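Local atomic coordinates of probable 2-phosphosulfolactate phosphatase (Clostridium acetobutylicum, PDB entry 1VR0), a protein that probably catalyses the magnesium-dependent hydrolysis of (2R)-O-phospho-3-sulfolactate to (2R)-3-sulfolactate and phosphate. Residues 35-40 with 165-170; 15-20 with 154-159; 42-47 with 134-139; 202-207 with 230-235. All coordinates share one frame; numbering follows the deposited sequence.

Contact 1 of 4, residues 35-40 with 165-170. With MG (magnesium ion), chain D; 3SL ((2R)-3-sulfolactic acid), chain E.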
loop_
_atom_site.group_PDB
_atom_site.type_symbol
_atom_site.label_atom_id
_atom_site.label_comp_id
_atom_site.label_asym_id
_atom_site.label_seq_id
_atom_site.Cartn_x
_atom_site.Cartn_y
_atom_site.Cartn_z
ATOM N N VAL A 35 -12.238 -9.663 -2.888
ATOM C CA VAL A 35 -11.687 -10.328 -4.035
ATOM C C VAL A 35 -10.226 -10.640 -3.727
ATOM O O VAL A 35 -9.429 -9.739 -3.545
ATOM C CB VAL A 35 -11.771 -9.428 -5.256
ATOM C CG1 VAL A 35 -11.113 -10.089 -6.461
ATOM C CG2 VAL A 35 -13.238 -9.055 -5.551
ATOM N N VAL A 36 -9.880 -11.914 -3.632
ATOM C CA VAL A 36 -8.522 -12.285 -3.292
ATOM C C VAL A 36 -7.699 -12.502 -4.569
ATOM O O VAL A 36 -8.128 -13.202 -5.504
ATOM C CB VAL A 36 -8.488 -13.512 -2.401
ATOM C CG1 VAL A 36 -7.064 -13.875 -2.104
ATOM C CG2 VAL A 36 -9.252 -13.254 -1.100
ATOM N N ILE A 37 -6.513 -11.900 -4.600
ATOM C CA ILE A 37 -5.616 -12.010 -5.751
ATOM C C ILE A 37 -4.220 -12.506 -5.371
ATOM O O ILE A 37 -3.546 -11.926 -4.533
ATOM C CB ILE A 37 -5.563 -10.670 -6.502
ATOM C CG1 ILE A 37 -6.948 -10.397 -7.105
ATOM C CG2 ILE A 37 -4.574 -10.705 -7.634
ATOM C CD1 ILE A 37 -7.140 -8.976 -7.522
ATOM N N ASP A 38 -3.817 -13.612 -5.982
ATOM C CA ASP A 38 -2.416 -14.080 -5.934
ATOM C C ASP A 38 -2.101 -14.620 -7.344
ATOM O O ASP A 38 -2.066 -15.827 -7.565
ATOM C CB ASP A 38 -2.241 -15.165 -4.853
ATOM C CG ASP A 38 -0.792 -15.539 -4.617
ATOM O OD1 ASP A 38 0.045 -14.633 -4.546
ATOM O OD2 ASP A 38 -0.445 -16.736 -4.475
HETATM N N MSE A 39 -1.899 -13.735 -8.312
HETATM C CA MSE A 39 -1.934 -14.169 -9.718
HETATM C C MSE A 39 -0.759 -15.053 -10.121
HETATM O O MSE A 39 -0.862 -15.851 -11.081
HETATM C CB MSE A 39 -2.054 -12.983 -10.675
HETATM C CG MSE A 39 -0.938 -11.998 -10.547
HETATM SE SE MSE A 39 -0.621 -10.930 -12.182
HETATM C CE MSE A 39 -0.441 -12.390 -13.478
ATOM N N LEU A 40 0.349 -14.921 -9.399
ATOM C CA LEU A 40 1.517 -15.751 -9.679
ATOM C C LEU A 40 1.842 -16.488 -8.417
ATOM O O LEU A 40 2.787 -16.083 -7.710
ATOM C CB LEU A 40 2.715 -14.889 -10.103
ATOM C CG LEU A 40 2.560 -14.341 -11.522
ATOM C CD1 LEU A 40 3.657 -13.314 -11.888
ATOM C CD2 LEU A 40 2.525 -15.442 -12.546
ATOM N N ILE A 165 3.815 -5.927 -7.150
ATOM C CA ILE A 165 3.344 -5.333 -8.406
ATOM C C ILE A 165 2.413 -6.226 -9.227
ATOM O O ILE A 165 1.478 -5.726 -9.838
ATOM C CB ILE A 165 4.539 -4.848 -9.254
ATOM C CG1 ILE A 165 4.940 -3.447 -8.778
ATOM C CG2 ILE A 165 4.199 -4.837 -10.725
ATOM C CD1 ILE A 165 6.226 -2.911 -9.332
ATOM N N ASP A 166 2.657 -7.534 -9.244
ATOM C CA ASP A 166 1.762 -8.464 -9.989
ATOM C C ASP A 166 0.330 -8.384 -9.437
ATOM O O ASP A 166 -0.635 -8.162 -10.188
ATOM C CB ASP A 166 2.278 -9.929 -9.968
ATOM C CG ASP A 166 2.669 -10.416 -8.572
ATOM O OD1 ASP A 166 2.829 -9.610 -7.634
ATOM O OD2 ASP A 166 2.837 -11.627 -8.399
ATOM N N ASP A 167 0.176 -8.535 -8.127
ATOM C CA ASP A 167 -1.164 -8.546 -7.566
ATOM C C ASP A 167 -1.810 -7.160 -7.722
ATOM O O ASP A 167 -2.992 -7.047 -7.907
ATOM C CB ASP A 167 -1.153 -9.022 -6.092
ATOM C CG ASP A 167 -0.750 -10.505 -5.961
ATOM O OD1 ASP A 167 -0.994 -11.245 -6.914
ATOM O OD2 ASP A 167 -0.197 -10.941 -4.935
ATOM N N PHE A 168 -1.009 -6.113 -7.667
ATOM C CA PHE A 168 -1.500 -4.753 -7.702
ATOM C C PHE A 168 -2.031 -4.407 -9.087
ATOM O O PHE A 168 -3.121 -3.834 -9.212
ATOM C CB PHE A 168 -0.367 -3.812 -7.314
ATOM C CG PHE A 168 -0.792 -2.377 -7.005
ATOM C CD1 PHE A 168 -1.501 -2.078 -5.853
ATOM C CD2 PHE A 168 -0.397 -1.322 -7.827
ATOM C CE1 PHE A 168 -1.861 -0.754 -5.553
ATOM C CE2 PHE A 168 -0.751 -0.014 -7.523
ATOM C CZ PHE A 168 -1.478 0.268 -6.376
ATOM N N ILE A 169 -1.286 -4.757 -10.141
ATOM C CA ILE A 169 -1.739 -4.419 -11.483
ATOM C C ILE A 169 -2.969 -5.240 -11.840
ATOM O O ILE A 169 -3.866 -4.776 -12.549
ATOM C CB ILE A 169 -0.623 -4.568 -12.542
ATOM C CG1 ILE A 169 -1.083 -3.961 -13.884
ATOM C CG2 ILE A 169 -0.179 -6.000 -12.717
ATOM C CD1 ILE A 169 0.078 -3.657 -14.876
ATOM N N CYS A 170 -3.003 -6.474 -11.349
ATOM C CA CYS A 170 -4.133 -7.349 -11.576
ATOM C C CYS A 170 -5.359 -6.764 -10.895
ATOM O O CYS A 170 -6.420 -6.777 -11.478
ATOM C CB CYS A 170 -3.839 -8.734 -11.030
ATOM S SG CYS A 170 -5.175 -9.901 -11.400
HETATM MG MG MG D . 1.213 -12.841 -4.794
HETATM O O11 3SL E . 7.537 -17.593 -3.567
HETATM C C1 3SL E . 7.165 -18.122 -4.633
HETATM O O12 3SL E . 7.867 -18.236 -5.669
HETATM C C2 3SL E . 5.780 -18.650 -4.647
HETATM O O2 3SL E . 4.967 -17.707 -3.953
HETATM C C3 3SL E . 5.378 -18.848 -6.095
HETATM S S 3SL E . 3.761 -19.198 -6.246
HETATM O O3S 3SL E . 3.582 -20.649 -6.432
HETATM O O1S 3SL E . 2.885 -18.539 -5.219
HETATM O O2S 3SL E . 3.331 -18.690 -7.554
HETATM O O HOH W 1 0.923 -13.133 -7.301
HETATM O O HOH W 2 3.505 -12.445 -5.645
#
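D38 and D167 meet at the magnesium ion. D38 binds it through OD1, D167 through OD2 at 2.4 Å from the metal, and the two carboxylate planes stand 60° apart. The CB of D38 points away from the start of helix 165-181; with CG anti to the backbone N (chi1 -172°), the carboxylate still swings round to the ion. G158 O and waters 1 and 2 are its other ligands.

Hydrogen bonds use the second oxygen of D167. Its OD1 takes the backbone N-H of M39 at 3.0 Å (154° at the hydrogen), nearly in line with the C-O bond, and also accepts a proton from water 1. That same metal-bound water donates to D166 OD2 at 2.7 Å and accepts from L40 N at 2.8 Å, so one water ties the loop to two successive acids. D166 OD1 turns to S164.

Packing fills in behind the metal. I37 CG2 lies 3.9 Å from C170 SG, and the selenium of selenomethionine M39 rests 3.8 Å from D166 CB. L40 lays its CB beside the D166 carboxylate.

Here the C-terminal end of a parallel strand faces the first turn of a helix, the usual place for an active site in an alpha/beta fold, and in this protein its magnesium site.

Contact 2 of 4, residues 15-20 with 154-159. With MG (magnesium ion), chain D.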
loop_
_atom_site.group_PDB
_atom_site.type_symbol
_atom_site.label_atom_id
_atom_site.label_comp_id
_atom_site.label_asym_id
_atom_site.label_seq_id
_atom_site.Cartn_x
_atom_site.Cartn_y
_atom_site.Cartn_z
ATOM N N ILE A 15 -14.844 0.902 -3.622
ATOM C CA ILE A 15 -13.821 -0.085 -3.909
ATOM C C ILE A 15 -12.522 0.287 -3.209
ATOM O O ILE A 15 -12.027 1.398 -3.353
ATOM C CB ILE A 15 -13.599 -0.234 -5.420
ATOM C CG1 ILE A 15 -14.925 -0.611 -6.095
ATOM C CG2 ILE A 15 -12.552 -1.311 -5.698
ATOM C CD1 ILE A 15 -14.872 -0.774 -7.578
ATOM N N ASP A 16 -12.000 -0.654 -2.420
ATOM C CA ASP A 16 -10.763 -0.472 -1.668
ATOM C C ASP A 16 -9.783 -1.546 -2.099
ATOM O O ASP A 16 -10.149 -2.479 -2.802
ATOM C CB ASP A 16 -11.035 -0.602 -0.159
ATOM C CG ASP A 16 -9.945 0.041 0.717
ATOM O OD1 ASP A 16 -8.985 0.698 0.227
ATOM O OD2 ASP A 16 -10.077 -0.088 1.956
ATOM N N LEU A 17 -8.551 -1.418 -1.625
ATOM C CA LEU A 17 -7.499 -2.376 -1.924
ATOM C C LEU A 17 -6.624 -2.569 -0.681
ATOM O O LEU A 17 -6.292 -1.603 0.006
ATOM C CB LEU A 17 -6.669 -1.867 -3.085
ATOM C CG LEU A 17 -5.572 -2.800 -3.555
ATOM C CD1 LEU A 17 -5.395 -2.594 -5.057
ATOM C CD2 LEU A 17 -4.245 -2.572 -2.835
ATOM N N ILE A 18 -6.276 -3.823 -0.400
ATOM C CA ILE A 18 -5.366 -4.160 0.660
ATOM C C ILE A 18 -4.119 -4.731 -0.025
ATOM O O ILE A 18 -4.222 -5.558 -0.926
ATOM C CB ILE A 18 -5.994 -5.162 1.563
ATOM C CG1 ILE A 18 -7.108 -4.472 2.357
ATOM C CG2 ILE A 18 -4.952 -5.779 2.459
ATOM C CD1 ILE A 18 -7.962 -5.392 3.208
ATOM N N ILE A 19 -2.950 -4.296 0.414
ATOM C CA ILE A 19 -1.729 -4.525 -0.324
ATOM C C ILE A 19 -1.015 -5.866 -0.036
ATOM O O ILE A 19 -0.086 -6.204 -0.771
ATOM C CB ILE A 19 -0.726 -3.385 -0.098
ATOM C CG1 ILE A 19 -0.359 -3.271 1.396
ATOM C CG2 ILE A 19 -1.302 -2.073 -0.607
ATOM C CD1 ILE A 19 1.035 -2.644 1.629
ATOM N N SER A 20 -1.424 -6.607 1.000
ATOM C CA SER A 20 -0.772 -7.872 1.300
ATOM C C SER A 20 -1.528 -8.651 2.359
ATOM O O SER A 20 -2.253 -8.068 3.150
ATOM C CB SER A 20 0.669 -7.643 1.793
ATOM O OG SER A 20 0.785 -7.801 3.207
ATOM N N ILE A 154 -10.394 -5.316 -2.574
ATOM C CA ILE A 154 -9.522 -6.199 -3.342
ATOM C C ILE A 154 -8.315 -6.522 -2.506
ATOM O O ILE A 154 -7.519 -5.653 -2.166
ATOM C CB ILE A 154 -9.185 -5.552 -4.667
ATOM C CG1 ILE A 154 -10.471 -5.497 -5.482
ATOM C CG2 ILE A 154 -8.192 -6.387 -5.438
ATOM C CD1 ILE A 154 -10.340 -4.627 -6.656
ATOM N N VAL A 155 -8.223 -7.784 -2.115
ATOM C CA VAL A 155 -7.219 -8.226 -1.148
ATOM C C VAL A 155 -6.057 -8.832 -1.920
ATOM O O VAL A 155 -6.161 -9.947 -2.392
ATOM C CB VAL A 155 -7.806 -9.255 -0.167
ATOM C CG1 VAL A 155 -6.788 -9.649 0.902
ATOM C CG2 VAL A 155 -9.064 -8.725 0.472
ATOM N N ASN A 156 -4.985 -8.068 -2.096
ATOM C CA ASN A 156 -3.754 -8.591 -2.685
ATOM C C ASN A 156 -3.078 -9.530 -1.696
ATOM O O ASN A 156 -2.946 -9.195 -0.533
ATOM C CB ASN A 156 -2.791 -7.436 -3.004
ATOM C CG ASN A 156 -3.324 -6.520 -4.087
ATOM O OD1 ASN A 156 -4.525 -6.390 -4.254
ATOM N ND2 ASN A 156 -2.440 -5.922 -4.846
ATOM N N ALA A 157 -2.667 -10.709 -2.132
ATOM C CA ALA A 157 -1.902 -11.595 -1.246
ATOM C C ALA A 157 -0.504 -11.009 -1.048
ATOM O O ALA A 157 0.070 -11.105 0.030
ATOM C CB ALA A 157 -1.821 -12.979 -1.803
ATOM N N GLY A 158 0.016 -10.351 -2.088
ATOM C CA GLY A 158 1.384 -9.838 -2.073
ATOM C C GLY A 158 2.336 -11.019 -2.105
ATOM O O GLY A 158 1.929 -12.125 -2.483
ATOM N N THR A 159 3.587 -10.796 -1.737
ATOM C CA THR A 159 4.510 -11.893 -1.568
ATOM C C THR A 159 5.256 -11.668 -0.258
ATOM O O THR A 159 5.785 -10.590 -0.020
ATOM C CB THR A 159 5.437 -12.067 -2.822
ATOM O OG1 THR A 159 6.584 -12.850 -2.500
ATOM C CG2 THR A 159 5.940 -10.761 -3.343
HETATM MG MG MG D . 1.213 -12.841 -4.794
HETATM O O HOH W 3 0.282 -6.418 -3.440
HETATM O O HOH W 1 0.923 -13.133 -7.301
HETATM O O HOH W 2 3.505 -12.445 -5.645
#
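L17 pairs with I154 and I18 with V155 in two parallel bridges between strands 13-18 and 152-156, inside the mixed sheet of this alpha/beta fold. I154 does the linking: its N gives to D16 O at 2.9 Å and its O takes I18 N at 2.8 Å. V155 turns its own N and O to the other neighbour, strand 33-37. L17 and I154 share the face packed by helix 165-181.

N156 closes the pairing, with its N bonded to I18 O, and its side chain leans over the end of strand 13-18. CB passes 3.1 Å from I18 O and also lies near I19 O. With CG beside the backbone N (chi1 -66°), the amide is directed along L17 and I18, and CG itself lies 3.4 Å from I18 O. OD1 rests 3.8 Å from L17 CG; its hydrogen bond is to S171 OG, while I18 O nearby is merely another acceptor. N156 ND2 gives to water 3 at 3.1 Å. This water donates to I19 O, bridging the amide to the residue just past strand 13-18.

Beyond N156 the chain bends through G158, whose CA lies beside I19 O. The backbone oxygen G158 O then points out to bind the magnesium ion at 2.5 Å.

Contact 3 of 4, residues 42-47 with 134-139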
loop_
_atom_site.group_PDB
_atom_site.type_symbol
_atom_site.label_atom_id
_atom_site.label_comp_id
_atom_site.label_asym_id
_atom_site.label_seq_id
_atom_site.Cartn_x
_atom_site.Cartn_y
_atom_site.Cartn_z
ATOM N N ALA A 42 -1.187 -18.787 -7.086
ATOM C CA ALA A 42 -2.284 -19.504 -6.374
ATOM C C ALA A 42 -3.705 -19.268 -6.910
ATOM O O ALA A 42 -4.434 -20.221 -7.094
ATOM C CB ALA A 42 -2.265 -19.235 -4.877
ATOM N N THR A 43 -4.104 -18.023 -7.155
ATOM C CA THR A 43 -5.451 -17.786 -7.628
ATOM C C THR A 43 -5.593 -18.089 -9.102
ATOM O O THR A 43 -6.707 -18.310 -9.566
ATOM C CB THR A 43 -5.968 -16.383 -7.347
ATOM O OG1 THR A 43 -5.070 -15.400 -7.866
ATOM C CG2 THR A 43 -6.118 -16.205 -5.873
ATOM N N SER A 44 -4.479 -18.107 -9.836
ATOM C CA SER A 44 -4.493 -18.585 -11.220
ATOM C C SER A 44 -4.679 -20.100 -11.247
ATOM O O SER A 44 -5.365 -20.620 -12.132
ATOM C CB SER A 44 -3.217 -18.179 -11.949
ATOM O OG SER A 44 -3.188 -16.769 -12.040
ATOM N N VAL A 45 -4.082 -20.784 -10.270
ATOM C CA VAL A 45 -4.280 -22.215 -10.119
ATOM C C VAL A 45 -5.746 -22.518 -9.741
ATOM O O VAL A 45 -6.439 -23.269 -10.408
ATOM C CB VAL A 45 -3.332 -22.824 -9.069
ATOM C CG1 VAL A 45 -3.844 -24.138 -8.631
ATOM C CG2 VAL A 45 -1.900 -22.955 -9.622
ATOM N N ILE A 46 -6.224 -21.924 -8.679
ATOM C CA ILE A 46 -7.579 -22.189 -8.241
ATOM C C ILE A 46 -8.588 -21.972 -9.387
ATOM O O ILE A 46 -9.448 -22.819 -9.629
ATOM C CB ILE A 46 -7.947 -21.338 -7.034
ATOM C CG1 ILE A 46 -7.151 -21.812 -5.823
ATOM C CG2 ILE A 46 -9.438 -21.428 -6.742
ATOM C CD1 ILE A 46 -6.833 -20.726 -4.857
ATOM N N THR A 47 -8.460 -20.838 -10.066
ATOM C CA THR A 47 -9.327 -20.474 -11.153
ATOM C C THR A 47 -9.289 -21.517 -12.287
ATOM O O THR A 47 -10.320 -21.920 -12.811
ATOM C CB THR A 47 -8.904 -19.097 -11.705
ATOM O OG1 THR A 47 -9.114 -18.103 -10.700
ATOM C CG2 THR A 47 -9.735 -18.723 -12.937
ATOM N N SER A 134 -8.139 -13.307 -10.684
ATOM C CA SER A 134 -6.865 -13.448 -11.382
ATOM C C SER A 134 -7.032 -12.710 -12.679
ATOM O O SER A 134 -8.157 -12.293 -13.027
ATOM C CB SER A 134 -6.583 -14.930 -11.651
ATOM O OG SER A 134 -7.582 -15.530 -12.496
ATOM N N VAL A 135 -5.955 -12.597 -13.440
ATOM C CA VAL A 135 -6.075 -12.042 -14.801
ATOM C C VAL A 135 -7.006 -12.891 -15.652
ATOM O O VAL A 135 -7.785 -12.375 -16.459
ATOM C CB VAL A 135 -4.684 -11.900 -15.504
ATOM C CG1 VAL A 135 -4.811 -11.239 -16.874
ATOM C CG2 VAL A 135 -3.775 -11.072 -14.665
ATOM N N LEU A 136 -6.915 -14.197 -15.461
ATOM C CA LEU A 136 -7.648 -15.159 -16.290
ATOM C C LEU A 136 -9.151 -14.983 -16.204
ATOM O O LEU A 136 -9.830 -15.191 -17.191
ATOM C CB LEU A 136 -7.313 -16.582 -15.851
ATOM C CG LEU A 136 -5.854 -16.999 -15.894
ATOM C CD1 LEU A 136 -5.650 -18.217 -14.997
ATOM C CD2 LEU A 136 -5.453 -17.258 -17.328
ATOM N N ASN A 137 -9.672 -14.634 -15.023
ATOM C CA ASN A 137 -11.116 -14.433 -14.854
ATOM C C ASN A 137 -11.519 -13.015 -14.439
ATOM O O ASN A 137 -12.602 -12.803 -13.894
ATOM C CB ASN A 137 -11.705 -15.481 -13.899
ATOM C CG ASN A 137 -11.307 -15.268 -12.458
ATOM O OD1 ASN A 137 -10.390 -14.520 -12.168
ATOM N ND2 ASN A 137 -12.009 -15.924 -11.549
ATOM N N GLY A 138 -10.663 -12.050 -14.752
ATOM C CA GLY A 138 -10.871 -10.652 -14.374
ATOM C C GLY A 138 -12.206 -10.084 -14.797
ATOM O O GLY A 138 -12.933 -9.561 -13.971
ATOM N N GLU A 139 -12.552 -10.224 -16.070
ATOM C CA GLU A 139 -13.833 -9.728 -16.552
ATOM C C GLU A 139 -15.004 -10.377 -15.803
ATOM O O GLU A 139 -15.951 -9.694 -15.381
ATOM C CB GLU A 139 -13.989 -9.973 -18.062
ATOM C CG GLU A 139 -13.047 -9.178 -18.968
ATOM C CD GLU A 139 -13.494 -7.727 -19.236
ATOM O OE1 GLU A 139 -14.581 -7.314 -18.804
ATOM O OE2 GLU A 139 -12.759 -6.977 -19.904
HETATM O O HOH W 4 -3.963 -14.700 -13.750
#
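S44 and S134 bring their CA atoms within 5.7 Å, where the first turns of helix 42-51 face the type I beta turn V135 to G138. This turn is a strand-to-helix connection of the alpha/beta fold, carrying the chain from strand 129-133 into helix 138-148.

T47 stands at the centre. OG1, held beside its own backbone N (chi1 -65°), gives its proton back to T43 O at 2.7 Å, nearly in line with the T43 C=O bond (165° at the oxygen); that oxygen also receives the N-H of T47. S134 OG approaches T47 OG1 from across the contact at 3.5 Å. At that length any bond is weak, and it is not settled, since N137 OD1, 3.0 Å from S134 OG, is within reach of the same proton. The methyl branch of T47 does the apolar work: CG2 lies 3.8 Å from N137 CG, against the amide. That amide is anchored through both its polar atoms: OD1 weakly accepts from S134 N, and ND2 bonds to the backbone oxygens of I132 and L237. Although N137 sits at the N-cap of the next helix, its side chain makes no capping bond.

T43 turns its hydroxyl to D38 N and G133 O, which links the helix start to the metal-binding loop. Further round, L136 CD1 nestles 3.9 Å from S44 CB. S44 OG bonds to M39 O and accepts a proton at 2.8 Å from water 4, which in turn takes a weak bond from V135 N.

Contact 4 of 4, residues 202-207 with 230-235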
loop_
_atom_site.group_PDB
_atom_site.type_symbol
_atom_site.label_atom_id
_atom_site.label_comp_id
_atom_site.label_asym_id
_atom_site.label_seq_id
_atom_site.Cartn_x
_atom_site.Cartn_y
_atom_site.Cartn_z
ATOM N N GLU A 202 -1.766 -1.714 -20.084
ATOM C CA GLU A 202 -2.873 -2.661 -20.281
ATOM C C GLU A 202 -2.485 -4.089 -20.582
ATOM O O GLU A 202 -3.219 -5.018 -20.263
ATOM C CB GLU A 202 -3.791 -2.184 -21.398
ATOM C CG GLU A 202 -4.801 -1.198 -20.862
ATOM C CD GLU A 202 -5.489 -0.441 -21.957
ATOM O OE1 GLU A 202 -5.657 -1.034 -23.060
ATOM O OE2 GLU A 202 -5.854 0.742 -21.713
ATOM N N ASP A 203 -1.346 -4.254 -21.229
ATOM C CA ASP A 203 -0.861 -5.580 -21.615
ATOM C C ASP A 203 -0.426 -6.351 -20.364
ATOM O O ASP A 203 -0.233 -7.535 -20.435
ATOM C CB ASP A 203 0.325 -5.477 -22.587
ATOM C CG ASP A 203 1.595 -4.873 -21.905
ATOM O OD1 ASP A 203 1.518 -3.750 -21.325
ATOM O OD2 ASP A 203 2.660 -5.536 -21.921
ATOM N N ILE A 204 -0.214 -5.668 -19.241
ATOM C CA ILE A 204 0.111 -6.325 -17.964
ATOM C C ILE A 204 1.515 -6.946 -17.909
ATOM O O ILE A 204 2.300 -6.591 -17.042
ATOM C CB ILE A 204 -0.971 -7.351 -17.557
ATOM C CG1 ILE A 204 -2.276 -6.613 -17.268
ATOM C CG2 ILE A 204 -0.548 -8.126 -16.304
ATOM C CD1 ILE A 204 -3.508 -7.511 -17.009
ATOM N N LYS A 205 1.784 -7.903 -18.800
ATOM C CA LYS A 205 3.092 -8.585 -18.927
ATOM C C LYS A 205 4.282 -7.668 -18.684
ATOM O O LYS A 205 5.161 -7.970 -17.879
ATOM C CB LYS A 205 3.265 -9.123 -20.346
ATOM C CG LYS A 205 3.054 -10.614 -20.592
ATOM C CD LYS A 205 3.231 -10.846 -22.112
ATOM C CE LYS A 205 3.333 -12.311 -22.478
ATOM N NZ LYS A 205 3.639 -12.432 -23.963
ATOM N N GLY A 206 4.312 -6.557 -19.412
ATOM C CA GLY A 206 5.471 -5.677 -19.398
ATOM C C GLY A 206 5.805 -5.157 -18.016
ATOM O O GLY A 206 6.943 -5.170 -17.597
ATOM N N PHE A 207 4.794 -4.720 -17.289
ATOM C CA PHE A 207 5.018 -4.026 -16.054
ATOM C C PHE A 207 5.282 -4.989 -14.904
ATOM O O PHE A 207 5.972 -4.670 -13.951
ATOM C CB PHE A 207 3.811 -3.126 -15.781
ATOM C CG PHE A 207 4.038 -2.164 -14.702
ATOM C CD1 PHE A 207 4.590 -0.936 -14.975
ATOM C CD2 PHE A 207 3.747 -2.502 -13.386
ATOM C CE1 PHE A 207 4.842 -0.040 -13.939
ATOM C CE2 PHE A 207 3.995 -1.601 -12.336
ATOM C CZ PHE A 207 4.522 -0.382 -12.616
ATOM N N CYS A 230 -0.781 -14.267 -17.400
ATOM C CA CYS A 230 -1.051 -12.950 -17.947
ATOM C C CYS A 230 -2.138 -12.925 -19.016
ATOM O O CYS A 230 -2.444 -11.869 -19.537
ATOM C CB CYS A 230 0.231 -12.395 -18.534
ATOM S SG CYS A 230 1.419 -11.985 -17.269
ATOM N N LYS A 231 -2.701 -14.080 -19.373
ATOM C CA LYS A 231 -3.767 -14.126 -20.369
ATOM C C LYS A 231 -5.094 -13.620 -19.788
ATOM O O LYS A 231 -5.554 -14.058 -18.734
ATOM C CB LYS A 231 -3.896 -15.540 -20.954
ATOM C CG LYS A 231 -2.571 -16.043 -21.538
ATOM C CD LYS A 231 -2.641 -16.604 -22.949
ATOM C CE LYS A 231 -1.376 -16.133 -23.776
ATOM N NZ LYS A 231 -1.454 -16.332 -25.277
ATOM N N LYS A 232 -5.692 -12.670 -20.483
ATOM C CA LYS A 232 -6.943 -12.034 -20.051
ATOM C C LYS A 232 -8.168 -12.872 -20.366
ATOM O O LYS A 232 -8.262 -13.430 -21.439
ATOM C CB LYS A 232 -7.126 -10.656 -20.744
ATOM C CG LYS A 232 -6.165 -9.555 -20.270
ATOM C CD LYS A 232 -6.328 -8.275 -21.076
ATOM C CE LYS A 232 -5.689 -7.116 -20.376
ATOM N NZ LYS A 232 -5.552 -5.983 -21.319
ATOM N N ASP A 233 -9.105 -12.960 -19.427
ATOM C CA ASP A 233 -10.490 -13.333 -19.766
ATOM C C ASP A 233 -10.610 -14.644 -20.500
ATOM O O ASP A 233 -11.399 -14.762 -21.434
ATOM C CB ASP A 233 -11.115 -12.215 -20.612
ATOM C CG ASP A 233 -12.613 -12.406 -20.858
ATOM O OD1 ASP A 233 -13.390 -12.829 -19.952
ATOM O OD2 ASP A 233 -13.031 -12.114 -21.999
ATOM N N ILE A 234 -9.832 -15.638 -20.101
ATOM C CA ILE A 234 -10.003 -16.964 -20.670
ATOM C C ILE A 234 -10.845 -17.859 -19.765
ATOM O O ILE A 234 -11.301 -18.908 -20.185
ATOM C CB ILE A 234 -8.674 -17.655 -21.060
ATOM C CG1 ILE A 234 -7.837 -18.047 -19.850
ATOM C CG2 ILE A 234 -7.855 -16.777 -22.011
ATOM C CD1 ILE A 234 -6.593 -18.837 -20.292
ATOM N N VAL A 235 -11.090 -17.447 -18.540
ATOM C CA VAL A 235 -11.978 -18.214 -17.669
ATOM C C VAL A 235 -13.193 -17.361 -17.293
ATOM O O VAL A 235 -13.035 -16.208 -16.896
ATOM C CB VAL A 235 -11.208 -18.703 -16.429
ATOM C CG1 VAL A 235 -12.156 -19.327 -15.408
ATOM C CG2 VAL A 235 -10.089 -19.691 -16.871
#
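K232 reaches across to E202 as a nearly straight chain and donates from its ammonium to the backbone oxygen: NZ stands 2.7 Å from E202 O. The donor comes in from above the carbonyl plane, 46° out of it, so the bond leans over the peptide. Y198 OH is a second partner for the same NZ. The carboxylate of E202 extends elsewhere, with OE1 5.2 Å from K232 NZ, where some attraction is possible, though it is not a salt bridge. On its way the lysine passes crosswise over I204, whose CD1 lies 4.0 Å from K232 CE. The isoleucine also packs on Y173, Y198 and V135, so the lysine's methylene chain continues an apolar patch before NZ reaches its two oxygen partners.

The turn that presents these groups is an Asx motif: D203 OD2 accepts G206 N at 3.2 Å, again from above, 43° out of the carboxylate plane. It sits at the start of the short helix 205-208, with I204 at the N-cap.

C230 also points toward this turn, nearer K205. Its sulfur, placed beside the backbone N by chi1 of -70°, lies 3.9 Å from K205 CG, and K205 CG is equally near C230 CB. SG also brushes I204 CG2 at 4.4 Å. From there K205, extended beyond CG, runs toward E227, with which its NZ makes a long and weak ion pair. Further along the helix, F207 meets Y196 of the second subunit edge-to-face.

How the contacts relate
Contacts 1 and 2 are neighbours, their centres about 8 Å apart: strands 33-37 and 152-156 adjoin in the large mixed sheet, and together the two contacts supply D38, D167 and G158 to one magnesium ion. Their segments alternate along the chain. Contact 3 is nested inside the loops closed by both; helix 42-51 follows directly from strand 33-37, and the centre of contact 3 is about 9 Å from that of contact 1. Contact 4 comes last in sequence. It touches contacts 1 and 3, its centre about 11 Å from each of theirs, with L136 and V235 probably hydrogen-bonded, but about 18 Å from that of contact 2. The metal site is thus built from distant parts of the chain, with contact 4 packed further out.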